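Local atomic coordinates of NIF3-related protein (Bacillus cereus, PDB entry 2GX8), a protein that is of unknown function but binds a pair of zinc ions in the dimetal site of the Nif3 family and carries a probable regulatory domain. Residues V64-I69 with N381-A386. Numbering follows the deposited sequence.
Sequences VRHVLI and NVHIHA
Val67 and His385 meet through backbone: His385 N donates to Val67 O at 2.8 Å, while Val67 N reaches back to His383 O at 3.1 Å. The parallel pairing continues at both ends, His383 N binding Arg65 O at 3.2 Å, and Ile69 N binding His385 O at 2.7 Å. On one face three imidazoles gather. The His66 and His385 rings lie rim to rim with planes 15° apart, His385 NE2 meeting the edge of the His66 ring, and the CB of His383 rests 3.7 Å from His66 CD2. His383 swings its CG anti to the backbone N (chi1 -166°), and its ND1 donates to Ile384 O in the same strand. Leu68, on the histidine face, sets its CD1 by His385 CB. These strands form one margin of a five-stranded mixed sheet in the NIF3 fold, where 383-386, from near the C-terminus, is an outermost strand within this chain, beside 66-70. The other face is aliphatic: Val67 CG2 lies 3.6 Å from Val382 CG1 and also touches Ile384 CD1, and Ile384 CG2 packs on Ile69 CG1. Ile34 of helix 31-38 packs on Val67 and Val382, whereas helix 362-377 brings Met363 and Val367 against Ile69. Leu68 packs on helix 75-84. The Ile69 side chain lies about 12 Å from a bound zinc.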
# COMPACT_ATOMS: atom_id res chain seq x y z
N VAL C 64 20.63 -20.29 -35.50
CA VAL C 64 20.75 -18.83 -35.69
C VAL C 64 21.99 -18.47 -36.53
O VAL C 64 23.11 -18.53 -36.02
CB VAL C 64 20.80 -18.09 -34.32
CG1 VAL C 64 20.89 -16.57 -34.52
CG2 VAL C 64 19.60 -18.44 -33.46
N ARG C 65 21.79 -18.11 -37.80
CA ARG C 65 22.90 -17.76 -38.69
C ARG C 65 23.27 -16.29 -38.62
O ARG C 65 24.38 -15.92 -38.99
CB ARG C 65 22.53 -18.05 -40.16
CG ARG C 65 22.06 -19.46 -40.50
CD ARG C 65 21.54 -19.47 -41.95
NE ARG C 65 20.81 -20.67 -42.36
CZ ARG C 65 21.39 -21.78 -42.83
NH1 ARG C 65 22.71 -21.86 -42.91
NH2 ARG C 65 20.64 -22.82 -43.19
N HIS C 66 22.34 -15.45 -38.20
CA HIS C 66 22.53 -13.99 -38.14
C HIS C 66 21.78 -13.40 -36.98
O HIS C 66 20.66 -13.81 -36.71
CB HIS C 66 21.96 -13.31 -39.38
CG HIS C 66 22.69 -13.61 -40.65
ND1 HIS C 66 22.43 -14.74 -41.41
CD2 HIS C 66 23.62 -12.90 -41.33
CE1 HIS C 66 23.21 -14.73 -42.48
NE2 HIS C 66 23.93 -13.62 -42.45
N VAL C 67 22.40 -12.43 -36.32
CA VAL C 67 21.80 -11.72 -35.16
C VAL C 67 21.88 -10.21 -35.38
O VAL C 67 22.85 -9.72 -35.98
CB VAL C 67 22.56 -12.08 -33.85
CG1 VAL C 67 21.81 -11.63 -32.63
CG2 VAL C 67 22.80 -13.62 -33.77
N LEU C 68 20.88 -9.46 -34.89
CA LEU C 68 20.87 -8.00 -35.02
C LEU C 68 20.93 -7.29 -33.66
O LEU C 68 20.14 -7.61 -32.74
CB LEU C 68 19.61 -7.53 -35.77
CG LEU C 68 19.48 -6.05 -36.16
CD1 LEU C 68 20.52 -5.67 -37.21
CD2 LEU C 68 18.07 -5.76 -36.70
N ILE C 69 21.86 -6.35 -33.52
CA ILE C 69 21.92 -5.57 -32.30
C ILE C 69 21.14 -4.28 -32.56
O ILE C 69 21.42 -3.56 -33.53
CB ILE C 69 23.35 -5.24 -31.88
CG1 ILE C 69 24.27 -6.47 -31.99
CG2 ILE C 69 23.36 -4.74 -30.46
CD1 ILE C 69 23.81 -7.61 -31.11
N ASN C 381 29.40 -20.23 -36.32
CA ASN C 381 29.11 -19.68 -37.62
C ASN C 381 27.92 -18.72 -37.55
O ASN C 381 26.81 -19.05 -37.99
CB ASN C 381 28.86 -20.83 -38.60
CG ASN C 381 28.77 -20.37 -40.04
OD1 ASN C 381 28.75 -19.17 -40.33
ND2 ASN C 381 28.71 -21.32 -40.97
N VAL C 382 28.16 -17.54 -36.97
CA VAL C 382 27.15 -16.49 -36.83
C VAL C 382 27.73 -15.15 -37.22
O VAL C 382 28.85 -14.81 -36.84
CB VAL C 382 26.64 -16.28 -35.37
CG1 VAL C 382 25.29 -15.59 -35.40
CG2 VAL C 382 26.48 -17.56 -34.62
N HIS C 383 26.95 -14.37 -37.95
CA HIS C 383 27.32 -13.03 -38.35
C HIS C 383 26.48 -12.08 -37.46
O HIS C 383 25.26 -12.17 -37.45
CB HIS C 383 26.96 -12.84 -39.83
CG HIS C 383 27.58 -11.63 -40.47
ND1 HIS C 383 27.54 -10.37 -39.90
CD2 HIS C 383 28.18 -11.48 -41.68
CE1 HIS C 383 28.12 -9.50 -40.71
NE2 HIS C 383 28.51 -10.14 -41.80
N ILE C 384 27.12 -11.20 -36.70
CA ILE C 384 26.37 -10.26 -35.86
C ILE C 384 26.27 -8.93 -36.62
O ILE C 384 27.22 -8.53 -37.29
CB ILE C 384 27.05 -10.03 -34.47
CG1 ILE C 384 27.50 -11.36 -33.83
CG2 ILE C 384 26.21 -9.18 -33.54
CD1 ILE C 384 26.42 -12.38 -33.58
N HIS C 385 25.13 -8.24 -36.53
CA HIS C 385 24.97 -6.98 -37.23
C HIS C 385 24.57 -5.86 -36.29
O HIS C 385 23.90 -6.09 -35.29
CB HIS C 385 23.92 -7.08 -38.33
CG HIS C 385 24.08 -8.25 -39.24
ND1 HIS C 385 24.75 -8.18 -40.44
CD2 HIS C 385 23.63 -9.53 -39.13
CE1 HIS C 385 24.71 -9.36 -41.03
NE2 HIS C 385 24.04 -10.20 -40.26
N ALA C 386 24.99 -4.64 -36.62
CA ALA C 386 24.62 -3.45 -35.87
C ALA C 386 23.62 -2.68 -36.73
O ALA C 386 23.99 -2.14 -37.76
CB ALA C 386 25.82 -2.60 -35.61